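Local coordinates for superantigen-like protein SSL10 (Staphylococcus aureus subsp. aureus, PDB 6LWT) that probably inhibits classical complement activation by binding the Fc region of human IgG and interfering with C1q binding to it, and probably also hinders plasma clotting by binding prothrombin, at residues Y87-V92 with L178-M183; K128-L133 with G184-S189; A34-K39 with R66-L71; V160-K165 with K190-I195; G24-M29 with D72-Q77. All coordinates share one frame; numbering follows the deposited sequence.

Contact 1 (Y87-V92 with L178-M183)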
# COMPACT_ATOMS: atom_id res chain seq x y z
N TYR A 87 9.56 -6.68 -10.62
CA TYR A 87 8.25 -7.27 -10.35
C TYR A 87 7.55 -6.54 -9.21
O TYR A 87 8.16 -6.25 -8.18
CB TYR A 87 8.35 -8.76 -9.99
CG TYR A 87 8.88 -9.59 -11.12
CD1 TYR A 87 10.25 -9.63 -11.39
CD2 TYR A 87 8.03 -10.30 -11.95
CE1 TYR A 87 10.75 -10.37 -12.44
CE2 TYR A 87 8.52 -11.05 -13.01
CZ TYR A 87 9.88 -11.08 -13.25
OH TYR A 87 10.36 -11.83 -14.32
N THR A 88 6.25 -6.32 -9.40
CA THR A 88 5.41 -5.67 -8.38
C THR A 88 4.07 -6.41 -8.36
O THR A 88 3.74 -7.15 -9.31
CB THR A 88 5.29 -4.15 -8.65
OG1 THR A 88 4.56 -3.49 -7.60
CG2 THR A 88 4.64 -3.88 -10.00
N VAL A 89 3.29 -6.22 -7.30
CA VAL A 89 2.01 -6.91 -7.14
C VAL A 89 0.90 -5.88 -6.93
O VAL A 89 1.00 -5.05 -6.04
CB VAL A 89 2.04 -7.90 -5.96
CG1 VAL A 89 0.69 -8.60 -5.79
CG2 VAL A 89 3.15 -8.95 -6.11
N GLY A 90 -0.17 -5.98 -7.71
CA GLY A 90 -1.35 -5.11 -7.57
C GLY A 90 -1.03 -3.65 -7.80
O GLY A 90 -0.18 -3.31 -8.61
N GLY A 91 -1.70 -2.79 -7.05
CA GLY A 91 -1.37 -1.37 -7.08
C GLY A 91 -1.83 -0.63 -8.31
O GLY A 91 -1.34 0.45 -8.55
N VAL A 92 -2.79 -1.18 -9.07
CA VAL A 92 -3.24 -0.60 -10.34
C VAL A 92 -4.66 -0.06 -10.22
O VAL A 92 -5.55 -0.78 -9.77
CB VAL A 92 -3.25 -1.64 -11.48
CG1 VAL A 92 -3.63 -1.00 -12.80
CG2 VAL A 92 -1.89 -2.33 -11.60
N LEU A 178 1.59 -7.13 4.19
CA LEU A 178 0.26 -7.24 3.58
C LEU A 178 0.30 -8.40 2.58
O LEU A 178 1.26 -8.54 1.86
CB LEU A 178 -0.12 -5.96 2.84
CG LEU A 178 -1.52 -5.90 2.23
CD1 LEU A 178 -2.59 -5.93 3.29
CD2 LEU A 178 -1.67 -4.65 1.39
N LYS A 179 -0.74 -9.23 2.56
CA LYS A 179 -0.78 -10.32 1.59
C LYS A 179 -1.03 -9.86 0.19
O LYS A 179 -1.79 -8.90 -0.04
CB LYS A 179 -1.83 -11.36 2.00
CG LYS A 179 -1.38 -12.06 3.28
CD LYS A 179 -2.03 -13.41 3.42
CE LYS A 179 -1.51 -14.12 4.67
NZ LYS A 179 -2.55 -15.07 5.12
N PHE A 180 -0.45 -10.59 -0.77
CA PHE A 180 -0.58 -10.25 -2.19
C PHE A 180 -2.04 -10.16 -2.61
O PHE A 180 -2.42 -9.25 -3.35
CB PHE A 180 0.14 -11.26 -3.11
CG PHE A 180 1.66 -11.15 -3.12
CD1 PHE A 180 2.35 -10.12 -2.48
CD2 PHE A 180 2.40 -12.07 -3.87
CE1 PHE A 180 3.73 -10.04 -2.54
CE2 PHE A 180 3.79 -11.99 -3.94
CZ PHE A 180 4.46 -10.97 -3.27
N LYS A 181 -2.86 -11.08 -2.10
CA LYS A 181 -4.27 -11.16 -2.49
C LYS A 181 -5.08 -9.88 -2.21
O LYS A 181 -6.14 -9.69 -2.80
CB LYS A 181 -4.96 -12.37 -1.83
CG LYS A 181 -5.19 -12.24 -0.32
CD LYS A 181 -5.94 -13.43 0.25
CE LYS A 181 -5.06 -14.37 1.04
NZ LYS A 181 -5.83 -14.97 2.19
N TYR A 182 -4.58 -9.02 -1.30
CA TYR A 182 -5.25 -7.77 -0.95
C TYR A 182 -4.67 -6.52 -1.60
O TYR A 182 -5.19 -5.42 -1.37
CB TYR A 182 -5.25 -7.59 0.58
CG TYR A 182 -5.91 -8.74 1.30
CD1 TYR A 182 -7.22 -9.10 1.01
CD2 TYR A 182 -5.24 -9.47 2.29
CE1 TYR A 182 -7.84 -10.16 1.66
CE2 TYR A 182 -5.85 -10.52 2.96
CZ TYR A 182 -7.15 -10.88 2.62
OH TYR A 182 -7.79 -11.93 3.24
N MET A 183 -3.64 -6.67 -2.43
CA MET A 183 -2.93 -5.52 -2.97
C MET A 183 -3.60 -4.88 -4.18
O MET A 183 -3.13 -3.85 -4.66
CB MET A 183 -1.49 -5.89 -3.32
CG MET A 183 -0.64 -6.09 -2.09
SD MET A 183 1.02 -6.58 -2.50
CE MET A 183 1.76 -6.57 -0.88

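Contact 2 (K128-L133 with G184-S189)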
# COMPACT_ATOMS: atom_id res chain seq x y z
N LYS A 128 -4.71 11.57 -4.15
CA LYS A 128 -5.48 10.87 -5.17
C LYS A 128 -6.95 10.69 -4.80
O LYS A 128 -7.30 10.55 -3.64
CB LYS A 128 -4.88 9.48 -5.42
CG LYS A 128 -3.43 9.47 -5.87
CD LYS A 128 -2.85 8.07 -5.72
CE LYS A 128 -1.79 7.86 -6.79
NZ LYS A 128 -1.04 6.60 -6.61
N GLU A 129 -7.81 10.66 -5.82
CA GLU A 129 -9.22 10.33 -5.64
C GLU A 129 -9.42 8.88 -5.21
O GLU A 129 -10.37 8.58 -4.49
CB GLU A 129 -9.99 10.56 -6.95
CG GLU A 129 -11.43 10.07 -6.94
CD GLU A 129 -12.22 10.44 -8.19
OE1 GLU A 129 -12.16 11.62 -8.61
OE2 GLU A 129 -12.92 9.55 -8.74
N LYS A 130 -8.59 7.99 -5.74
CA LYS A 130 -8.64 6.57 -5.38
C LYS A 130 -7.26 6.13 -4.95
O LYS A 130 -6.27 6.66 -5.42
CB LYS A 130 -9.09 5.71 -6.56
CG LYS A 130 -10.59 5.58 -6.68
CD LYS A 130 -10.97 5.05 -8.05
CE LYS A 130 -12.33 5.55 -8.51
NZ LYS A 130 -12.43 5.48 -9.99
N ILE A 131 -7.20 5.15 -4.05
CA ILE A 131 -5.94 4.65 -3.55
C ILE A 131 -6.10 3.17 -3.29
O ILE A 131 -7.10 2.75 -2.69
CB ILE A 131 -5.46 5.43 -2.29
CG1 ILE A 131 -4.02 5.05 -1.94
CG2 ILE A 131 -6.38 5.22 -1.08
CD1 ILE A 131 -3.38 5.97 -0.93
N THR A 132 -5.16 2.35 -3.79
CA THR A 132 -5.18 0.95 -3.43
C THR A 132 -4.87 0.76 -1.95
O THR A 132 -4.12 1.55 -1.34
CB THR A 132 -4.20 0.09 -4.27
OG1 THR A 132 -2.86 0.60 -4.15
CG2 THR A 132 -4.65 0.10 -5.74
N LEU A 133 -5.41 -0.30 -1.38
CA LEU A 133 -4.97 -0.74 -0.05
C LEU A 133 -3.47 -0.97 0.00
O LEU A 133 -2.85 -0.68 1.02
CB LEU A 133 -5.76 -1.96 0.43
CG LEU A 133 -5.39 -2.47 1.84
CD1 LEU A 133 -5.72 -1.46 2.93
CD2 LEU A 133 -6.09 -3.78 2.13
N GLY A 184 -4.69 -5.46 -4.65
CA GLY A 184 -5.46 -4.86 -5.73
C GLY A 184 -6.68 -4.07 -5.31
O GLY A 184 -7.16 -3.29 -6.12
N GLU A 185 -7.19 -4.30 -4.09
CA GLU A 185 -8.35 -3.58 -3.50
C GLU A 185 -8.22 -2.07 -3.67
O GLU A 185 -7.18 -1.54 -3.32
CB GLU A 185 -8.43 -3.82 -1.98
CG GLU A 185 -9.10 -5.11 -1.51
CD GLU A 185 -10.51 -4.93 -0.95
OE1 GLU A 185 -11.16 -5.97 -0.75
OE2 GLU A 185 -11.00 -3.79 -0.70
N VAL A 186 -9.27 -1.40 -4.13
CA VAL A 186 -9.24 0.06 -4.38
C VAL A 186 -10.15 0.75 -3.38
O VAL A 186 -11.28 0.33 -3.19
CB VAL A 186 -9.68 0.41 -5.81
CG1 VAL A 186 -9.73 1.92 -6.02
CG2 VAL A 186 -8.76 -0.24 -6.84
N ILE A 187 -9.64 1.80 -2.73
CA ILE A 187 -10.39 2.55 -1.74
C ILE A 187 -10.63 3.94 -2.31
O ILE A 187 -9.73 4.57 -2.85
CB ILE A 187 -9.65 2.64 -0.39
CG1 ILE A 187 -9.37 1.24 0.18
CG2 ILE A 187 -10.48 3.48 0.59
CD1 ILE A 187 -8.37 1.22 1.32
N GLU A 188 -11.85 4.42 -2.16
CA GLU A 188 -12.23 5.79 -2.50
C GLU A 188 -11.75 6.71 -1.37
O GLU A 188 -12.24 6.63 -0.25
CB GLU A 188 -13.75 5.84 -2.65
CG GLU A 188 -14.29 7.17 -3.13
CD GLU A 188 -14.47 7.28 -4.64
OE1 GLU A 188 -15.02 8.34 -5.05
OE2 GLU A 188 -14.09 6.35 -5.40
N SER A 189 -10.80 7.57 -1.67
CA SER A 189 -10.04 8.32 -0.66
C SER A 189 -10.89 9.19 0.27
O SER A 189 -10.60 9.31 1.45
CB SER A 189 -8.98 9.19 -1.33
OG SER A 189 -8.03 8.41 -2.08

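Contact 3 (A34-K39 with R66-L71)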
# COMPACT_ATOMS: atom_id res chain seq x y z
N ALA A 34 -0.13 -0.28 -20.88
CA ALA A 34 0.38 -1.61 -20.56
C ALA A 34 -0.35 -2.70 -21.32
O ALA A 34 -1.47 -2.50 -21.77
CB ALA A 34 0.29 -1.85 -19.06
N LEU A 35 0.30 -3.85 -21.47
CA LEU A 35 -0.28 -5.03 -22.14
C LEU A 35 -0.38 -6.17 -21.15
O LEU A 35 0.50 -6.37 -20.31
CB LEU A 35 0.58 -5.51 -23.32
CG LEU A 35 1.07 -4.53 -24.40
CD1 LEU A 35 1.62 -5.33 -25.58
CD2 LEU A 35 -0.02 -3.59 -24.89
N LYS A 36 -1.43 -6.96 -21.31
CA LYS A 36 -1.56 -8.21 -20.59
C LYS A 36 -0.39 -9.13 -20.96
O LYS A 36 0.01 -9.17 -22.13
CB LYS A 36 -2.85 -8.92 -20.99
CG LYS A 36 -3.41 -9.86 -19.96
CD LYS A 36 -4.51 -9.17 -19.16
CE LYS A 36 -5.28 -10.15 -18.30
NZ LYS A 36 -6.65 -9.62 -18.04
N HIS A 37 0.13 -9.84 -19.97
CA HIS A 37 1.10 -10.91 -20.18
C HIS A 37 0.59 -12.15 -19.44
O HIS A 37 0.32 -12.11 -18.23
CB HIS A 37 2.49 -10.52 -19.67
CG HIS A 37 3.45 -11.66 -19.67
ND1 HIS A 37 3.92 -12.24 -18.51
CD2 HIS A 37 3.97 -12.38 -20.69
CE1 HIS A 37 4.73 -13.24 -18.83
NE2 HIS A 37 4.77 -13.35 -20.14
N GLY A 38 0.43 -13.25 -20.17
CA GLY A 38 -0.22 -14.45 -19.63
C GLY A 38 -1.63 -14.09 -19.18
O GLY A 38 -2.19 -13.11 -19.66
N LYS A 39 -2.17 -14.85 -18.23
CA LYS A 39 -3.53 -14.62 -17.76
C LYS A 39 -3.64 -13.50 -16.73
O LYS A 39 -4.61 -12.77 -16.74
CB LYS A 39 -4.17 -15.92 -17.24
CG LYS A 39 -4.91 -16.73 -18.31
CD LYS A 39 -6.05 -15.92 -18.95
CE LYS A 39 -7.23 -16.75 -19.42
NZ LYS A 39 -7.09 -17.21 -20.83
N ARG A 66 -6.80 -6.85 -23.26
CA ARG A 66 -5.39 -7.14 -23.53
C ARG A 66 -4.45 -5.93 -23.52
O ARG A 66 -3.24 -6.12 -23.33
CB ARG A 66 -5.23 -7.92 -24.84
CG ARG A 66 -5.30 -9.43 -24.62
CD ARG A 66 -5.27 -10.22 -25.92
NE ARG A 66 -6.54 -10.11 -26.65
CZ ARG A 66 -6.73 -9.49 -27.83
NH1 ARG A 66 -5.74 -8.90 -28.49
NH2 ARG A 66 -7.96 -9.49 -28.36
N SER A 67 -4.96 -4.73 -23.75
CA SER A 67 -4.14 -3.52 -23.67
C SER A 67 -4.86 -2.40 -22.90
O SER A 67 -6.09 -2.31 -22.94
CB SER A 67 -3.68 -3.06 -25.06
OG SER A 67 -4.64 -2.27 -25.73
N TYR A 68 -4.08 -1.58 -22.20
CA TYR A 68 -4.60 -0.55 -21.30
C TYR A 68 -3.87 0.75 -21.55
O TYR A 68 -2.69 0.73 -21.93
CB TYR A 68 -4.41 -0.97 -19.83
CG TYR A 68 -5.15 -2.25 -19.49
CD1 TYR A 68 -4.57 -3.49 -19.75
CD2 TYR A 68 -6.43 -2.21 -18.95
CE1 TYR A 68 -5.25 -4.66 -19.47
CE2 TYR A 68 -7.11 -3.39 -18.67
CZ TYR A 68 -6.51 -4.61 -18.93
OH TYR A 68 -7.19 -5.79 -18.66
N GLU A 69 -4.58 1.86 -21.33
CA GLU A 69 -4.00 3.20 -21.32
C GLU A 69 -4.50 3.92 -20.05
O GLU A 69 -5.53 3.56 -19.50
CB GLU A 69 -4.43 4.00 -22.56
CG GLU A 69 -4.00 3.39 -23.89
CD GLU A 69 -4.16 4.34 -25.07
OE1 GLU A 69 -5.15 5.11 -25.10
OE2 GLU A 69 -3.30 4.32 -25.98
N GLY A 70 -3.74 4.92 -19.62
CA GLY A 70 -4.11 5.78 -18.49
C GLY A 70 -4.18 5.12 -17.13
O GLY A 70 -4.95 5.57 -16.26
N LEU A 71 -3.39 4.06 -16.93
CA LEU A 71 -3.33 3.37 -15.64
C LEU A 71 -2.52 4.20 -14.64
O LEU A 71 -1.57 4.92 -15.01
CB LEU A 71 -2.67 2.00 -15.78
CG LEU A 71 -3.32 0.98 -16.70
CD1 LEU A 71 -2.48 -0.27 -16.73
CD2 LEU A 71 -4.73 0.66 -16.24

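Contact 4 (V160-K165 with K190-I195)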
# COMPACT_ATOMS: atom_id res chain seq x y z
N VAL A 160 -3.08 -1.45 12.43
CA VAL A 160 -3.58 -0.22 11.83
C VAL A 160 -4.99 -0.46 11.33
O VAL A 160 -5.16 -1.32 10.48
CB VAL A 160 -2.72 0.21 10.62
CG1 VAL A 160 -3.32 1.46 9.99
CG2 VAL A 160 -1.27 0.43 11.03
N LYS A 161 -5.98 0.30 11.80
CA LYS A 161 -7.37 0.12 11.37
C LYS A 161 -7.81 1.34 10.56
O LYS A 161 -7.90 2.44 11.10
CB LYS A 161 -8.31 -0.09 12.56
CG LYS A 161 -9.78 -0.29 12.17
CD LYS A 161 -10.71 -0.34 13.39
CE LYS A 161 -12.16 -0.55 12.98
NZ LYS A 161 -12.95 -1.30 14.00
N ILE A 162 -8.08 1.10 9.29
CA ILE A 162 -8.56 2.14 8.39
C ILE A 162 -10.09 2.01 8.33
O ILE A 162 -10.61 1.01 7.83
CB ILE A 162 -7.94 1.98 6.99
CG1 ILE A 162 -6.40 2.07 7.06
CG2 ILE A 162 -8.50 3.00 6.02
CD1 ILE A 162 -5.70 1.33 5.93
N SER A 163 -10.81 3.03 8.81
CA SER A 163 -12.25 3.01 8.81
C SER A 163 -12.81 3.96 7.76
O SER A 163 -12.31 5.09 7.57
CB SER A 163 -12.77 3.36 10.20
OG SER A 163 -12.34 2.36 11.12
N LEU A 164 -13.86 3.49 7.10
CA LEU A 164 -14.56 4.26 6.09
C LEU A 164 -15.85 4.82 6.69
O LEU A 164 -16.36 4.33 7.71
CB LEU A 164 -14.86 3.42 4.85
CG LEU A 164 -13.72 2.66 4.17
CD1 LEU A 164 -14.18 2.12 2.83
CD2 LEU A 164 -12.44 3.47 4.07
N LYS A 165 -16.37 5.87 6.07
CA LYS A 165 -17.57 6.54 6.58
C LYS A 165 -18.80 5.65 6.74
O LYS A 165 -19.61 5.87 7.64
CB LYS A 165 -17.88 7.78 5.72
CG LYS A 165 -16.91 8.89 6.06
CD LYS A 165 -16.86 9.98 5.01
CE LYS A 165 -15.71 10.90 5.35
NZ LYS A 165 -15.62 11.99 4.37
N LYS A 190 -11.94 9.80 -0.29
CA LYS A 190 -12.88 10.66 0.46
C LYS A 190 -13.76 9.89 1.45
O LYS A 190 -14.35 10.50 2.34
CB LYS A 190 -13.80 11.41 -0.53
CG LYS A 190 -14.83 10.52 -1.21
CD LYS A 190 -15.91 11.30 -1.94
CE LYS A 190 -16.64 10.51 -3.02
NZ LYS A 190 -17.26 9.24 -2.55
N GLN A 191 -13.89 8.57 1.26
CA GLN A 191 -14.60 7.71 2.18
C GLN A 191 -13.85 7.37 3.45
O GLN A 191 -14.47 6.91 4.40
CB GLN A 191 -15.09 6.44 1.46
CG GLN A 191 -16.20 6.72 0.45
CD GLN A 191 -17.39 7.49 1.08
OE1 GLN A 191 -18.19 6.92 1.83
NE2 GLN A 191 -17.50 8.79 0.78
N ILE A 192 -12.55 7.63 3.51
CA ILE A 192 -11.77 7.26 4.69
C ILE A 192 -12.14 8.24 5.80
O ILE A 192 -12.02 9.46 5.64
CB ILE A 192 -10.26 7.24 4.43
CG1 ILE A 192 -9.92 6.31 3.24
CG2 ILE A 192 -9.51 6.78 5.67
CD1 ILE A 192 -8.51 6.47 2.74
N LYS A 193 -12.58 7.70 6.92
CA LYS A 193 -13.01 8.50 8.08
C LYS A 193 -11.81 8.74 8.97
O LYS A 193 -11.45 9.87 9.25
CB LYS A 193 -14.14 7.78 8.84
CG LYS A 193 -14.68 8.51 10.08
CD LYS A 193 -15.56 7.61 10.96
CE LYS A 193 -17.05 7.80 10.71
NZ LYS A 193 -17.67 8.77 11.66
N ASP A 194 -11.17 7.66 9.42
CA ASP A 194 -10.02 7.77 10.29
C ASP A 194 -9.14 6.53 10.18
O ASP A 194 -9.56 5.52 9.62
CB ASP A 194 -10.44 8.04 11.75
CG ASP A 194 -11.51 7.10 12.23
OD1 ASP A 194 -11.28 5.89 12.18
OD2 ASP A 194 -12.60 7.55 12.65
N ILE A 195 -7.93 6.66 10.72
CA ILE A 195 -6.92 5.62 10.70
C ILE A 195 -6.38 5.51 12.13
O ILE A 195 -5.76 6.45 12.63
CB ILE A 195 -5.78 5.96 9.72
CG1 ILE A 195 -6.33 6.20 8.28
CG2 ILE A 195 -4.76 4.85 9.69
CD1 ILE A 195 -5.35 6.87 7.35
O HOH W 1 -10.22 3.56 12.27

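Contact 5 (G24-M29 with D72-Q77)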
# COMPACT_ATOMS: atom_id res chain seq x y z
N GLY A 24 11.88 -0.01 0.91
CA GLY A 24 12.50 -0.42 -0.37
C GLY A 24 12.19 0.51 -1.52
O GLY A 24 11.77 1.66 -1.32
N LYS A 25 12.43 0.04 -2.74
CA LYS A 25 12.20 0.83 -3.95
C LYS A 25 10.72 0.91 -4.24
O LYS A 25 10.05 -0.14 -4.32
CB LYS A 25 12.88 0.21 -5.18
CG LYS A 25 14.39 0.09 -5.11
CD LYS A 25 15.01 0.00 -6.52
CE LYS A 25 15.31 1.37 -7.13
NZ LYS A 25 16.75 1.76 -7.03
N THR A 26 10.22 2.13 -4.43
CA THR A 26 8.84 2.38 -4.86
C THR A 26 8.81 3.47 -5.90
O THR A 26 9.67 4.35 -5.90
CB THR A 26 7.91 2.82 -3.70
OG1 THR A 26 8.28 4.12 -3.23
CG2 THR A 26 7.97 1.84 -2.57
N MET A 27 7.81 3.45 -6.77
CA MET A 27 7.59 4.52 -7.73
C MET A 27 6.11 4.68 -7.95
O MET A 27 5.39 3.68 -8.04
CB MET A 27 8.22 4.18 -9.10
CG MET A 27 9.71 3.91 -9.10
SD MET A 27 10.40 4.00 -10.77
CE MET A 27 9.85 2.43 -11.41
N GLU A 28 5.65 5.93 -8.01
CA GLU A 28 4.29 6.24 -8.44
C GLU A 28 4.35 6.58 -9.91
O GLU A 28 5.05 7.51 -10.31
CB GLU A 28 3.72 7.42 -7.67
CG GLU A 28 3.63 7.16 -6.19
CD GLU A 28 2.82 8.21 -5.46
OE1 GLU A 28 3.31 8.71 -4.42
OE2 GLU A 28 1.69 8.51 -5.91
N MET A 29 3.63 5.80 -10.71
CA MET A 29 3.66 5.97 -12.16
C MET A 29 2.26 6.26 -12.62
O MET A 29 1.33 5.47 -12.42
CB MET A 29 4.22 4.74 -12.84
CG MET A 29 5.67 4.47 -12.48
SD MET A 29 6.20 2.83 -12.97
CE MET A 29 5.31 1.84 -11.81
N ASP A 72 -2.89 4.08 -13.38
CA ASP A 72 -2.14 4.62 -12.28
C ASP A 72 -1.57 3.40 -11.58
O ASP A 72 -2.33 2.54 -11.19
CB ASP A 72 -3.09 5.40 -11.38
CG ASP A 72 -2.41 6.00 -10.19
OD1 ASP A 72 -1.56 6.87 -10.42
OD2 ASP A 72 -2.73 5.63 -9.03
N VAL A 73 -0.25 3.34 -11.43
CA VAL A 73 0.44 2.18 -10.84
C VAL A 73 1.29 2.63 -9.66
O VAL A 73 2.14 3.53 -9.80
CB VAL A 73 1.31 1.43 -11.88
CG1 VAL A 73 1.96 0.20 -11.27
CG2 VAL A 73 0.44 1.00 -13.06
N PHE A 74 1.06 2.01 -8.50
CA PHE A 74 1.93 2.17 -7.34
C PHE A 74 2.83 0.95 -7.29
O PHE A 74 2.40 -0.15 -6.90
CB PHE A 74 1.18 2.34 -6.03
CG PHE A 74 2.09 2.57 -4.85
CD1 PHE A 74 2.76 3.79 -4.72
CD2 PHE A 74 2.30 1.60 -3.90
CE1 PHE A 74 3.60 4.03 -3.64
CE2 PHE A 74 3.16 1.83 -2.82
CZ PHE A 74 3.81 3.04 -2.69
N PHE A 75 4.07 1.16 -7.69
CA PHE A 75 5.07 0.08 -7.80
C PHE A 75 5.80 -0.08 -6.48
O PHE A 75 6.26 0.91 -5.90
CB PHE A 75 6.05 0.43 -8.92
CG PHE A 75 7.30 -0.41 -8.94
CD1 PHE A 75 8.42 -0.04 -8.19
CD2 PHE A 75 7.36 -1.56 -9.72
CE1 PHE A 75 9.58 -0.83 -8.20
CE2 PHE A 75 8.51 -2.33 -9.75
CZ PHE A 75 9.61 -1.98 -8.98
N VAL A 76 5.89 -1.33 -6.00
CA VAL A 76 6.77 -1.70 -4.89
C VAL A 76 7.59 -2.90 -5.36
O VAL A 76 7.04 -3.91 -5.77
CB VAL A 76 5.97 -2.05 -3.61
CG1 VAL A 76 6.88 -2.56 -2.50
CG2 VAL A 76 5.18 -0.83 -3.15
N GLN A 77 8.91 -2.80 -5.28
CA GLN A 77 9.77 -3.91 -5.74
C GLN A 77 9.64 -5.15 -4.87
O GLN A 77 9.95 -5.12 -3.69
CB GLN A 77 11.24 -3.49 -5.82
CG GLN A 77 12.08 -4.55 -6.53
CD GLN A 77 13.50 -4.13 -6.84
OE1 GLN A 77 14.44 -4.88 -6.57
NE2 GLN A 77 13.66 -2.96 -7.42

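Contact 1 (Y87-V92 with L178-M183)
The ring of Phe180 carries Val89 on one face. Methyl CG2 of Val89 stands 3.6 Å from the ring centroid, only 6° off the ring normal, a CH-pi contact over the centre. The other methyl, CG1, lies over the root of the ring, near CB and CG of Phe180. The two side chains cross at about a right angle. This contact joins the two domains of the superantigen-like fold: Val89 is the last residue before a break in strand 85-93 of the OB-fold domain, and Phe180 starts a short 3-10 turn in the beta-grasp domain. The turn is closed by a backbone bond from Met183 N to Phe180 O. Met183 then packs beside the ring contact, with SD 3.8 Å from Val89 CB. Its CG lies anti to the carbonyl carbon (chi1 -72°), and the extended chain passes alongside Val89. Met183 also touches Lys134 of helix 133-148, whose NZ bonds Val89 O. Beyond Val89 the strand is interrupted at Gly90 and Gly91, both with positive phi. Gly90 CA passes 3.6 Å from Met183 O. That oxygen accepts Gly91 N at 3.0 Å, with the donor tilted 35° from the carbonyl plane.

Contact 2 (K128-L133 with G184-S189)
Ile187, Ser189 and Ile131 lose the most surface here. Ile131 and Ile187 lie in the two-stranded antiparallel ladder of strands 130-132 and 186-188 in the beta-grasp domain, and Ser189 follows just past its end. Ile131 and Ile187 form its hydrogen-bonded pair. Ile187 N reaches Ile131 O at 2.7 Å, and Ile131 N returns to Ile187 O at 2.9 Å. Their side chains share one face of the ladder, with Ile131 CG2 4.2 Å from Ile187 CB. Further out, Ile187 CD1 meets Leu133 CD1 at 4.1 Å. Ser189 closes the end of the ladder with two bonds. Its N donates to Glu129 O at 3.0 Å, and its hydroxyl OG donates to Lys128 O at 2.7 Å. OG lies anti to the carbonyl carbon (chi1 -61°), which turns it back over the 128-129 backbone. Both donors sit above the planes of the carbonyls they meet. The same OG also packs 3.7 Å from Ile131 CG2.

On the opposite face Lys130 lies across Val186, its CG 3.8 Å from Val186 CG1. At the other end Leu133 N bonds Glu185 O just as helix 133-148 begins. Thr132 is the N-cap of that helix, and its OG1 accepts from Glu135 N. Ile187 and Leu133 pack on Tyr170 of strand 169-173, while Lys130, Thr132 and Val186 lie against Ile93 of strand 85-93.

Contact 3 (A34-K39 with R66-L71)
An antiparallel strand pair in the OB-fold domain joins residues 34-37 to 67-69. Ala34 and Tyr68 are its hydrogen-bonded pair: Tyr68 N reaches Ala34 O at 2.8 Å, and Ala34 N donates to Tyr68 O at 2.9 Å. Two residues on, Lys36 N gives a straight bond to Arg66 O, 2.8 Å long and 170° at the hydrogen. The donor stands above the plane of the Arg66 carbonyl. Between these rungs Leu35 and Ser67 form a non-hydrogen-bonded pair on the outer face, where Leu35 CD2 lies 3.7 Å from Ser67 CB.

The other face holds Ala34 and Tyr68. Tyr68 CG is anti to the carbonyl carbon (chi1 -61°), which brings one ring edge to Ala34 O; that oxygen lies in the ring plane, 3.8 Å from CD1. The phenol OH accepts from Gln65 N. The chain turns a corner at Gly70, where Gly70 and Leu71 both face Ile32 in a G1 beta bulge. The bulge coincides with the corner, where the chain passes from strand 67-69 to strand 71-76 of the OB fold. Leu71 reaches Ala34, with CD1 3.9 Å from Ala34 CB. Leu42 of strand 41-46 touches both Tyr68 and Leu71. Lys36, its chain bent at chi2 (98°), slants across Tyr68 and brings NZ 3.9 Å from Tyr68 OH. Its side chain also touches Phe63.

Contact 4 (V160-K165 with K190-I195)
Ile195 fits its CG2 methyl beside two side chains of the facing strand, 3.7 Å from Val160 CG1 and 4.2 Å from Ile162 CG1. These are neighbouring antiparallel strands of the beta-grasp sheet. All three side chains point the same way. Ile192 wedges between Ile162 and Leu164: its CG2 meets Ile162 CG2 and its CG1 meets Leu164 CD2, each at 3.9 Å. Leu136 and Leu140 of helix 133-148 cover this face.

A classic beta bulge interrupts the ladder. Lys193 and Asp194 both face Ser163, whose O accepts Lys193 N at 2.7 Å and, weakly, Asp194 N. The extra residue pushes Lys193 CB toward the backbone of residues 164-165. On the other face a water joins Lys161 O, Ser163 OG and Asp194 OD1. Past the bulge, Lys165 N bonds Gln191 O. The extended Lys165 side chain then runs along the 190-191 backbone and places NZ 2.8 Å from Lys190 O.

Contact 5 (G24-M29 with D72-Q77)
Met29 bends its terminal methyl against CB of Phe75, with CE 3.3 Å from Phe75 CB, a tight fit, and 3.8 Å from Val73 CG1. The bend comes at chi3 (-71°). Met27 touches the Phe75 ring, its CG 4.3 Å from Phe75 CD1. On the other face of the sheet, with Thr26, Phe74 and Val76, Glu28 CG meets the edge of the Phe74 ring at CD1, 3.8 Å away and in the ring plane. Thr26 CG2 and Val76 CG2 lie side by side there.

The backbone sets this register. Five bonds link the strands, an antiparallel ladder of the OB-fold barrel, from Gln77 N to Lys25 O through to Val73 N to Met29 O at 2.8 Å. At the Lys25 end the Lys25 and Gln77 side chains run alongside each other, with Lys25 CD 3.4 Å from Gln77 NE2. Further out, Phe44 and Phe46 pack against Met29, and Ile51 against Phe75. Glu135 of helix 133-148 touches Phe74, and Lys139 makes a salt bridge with Glu28 OE1.

Contacts 3 and 5 belong to the OB-fold domain and lie on consecutive strands: 26-30 leads into 32-37, and 67-69 into 71-76. Contact 5 lies nearer the centre of the chain; contact 3 is peripheral, with several exposed residues. Contacts 2 and 4 are ladders of the beta-grasp domain, joined where Ile187 meets Ile192 and Leu164. Contact 1 differs from all four. It is buried, has a single backbone bond and relies on a ring face and a methionine to join the domains. The domains also meet through charge, since Lys128 of contact 2 makes a salt bridge to Asp72 of contact 5. Contact 4 includes a bridging water.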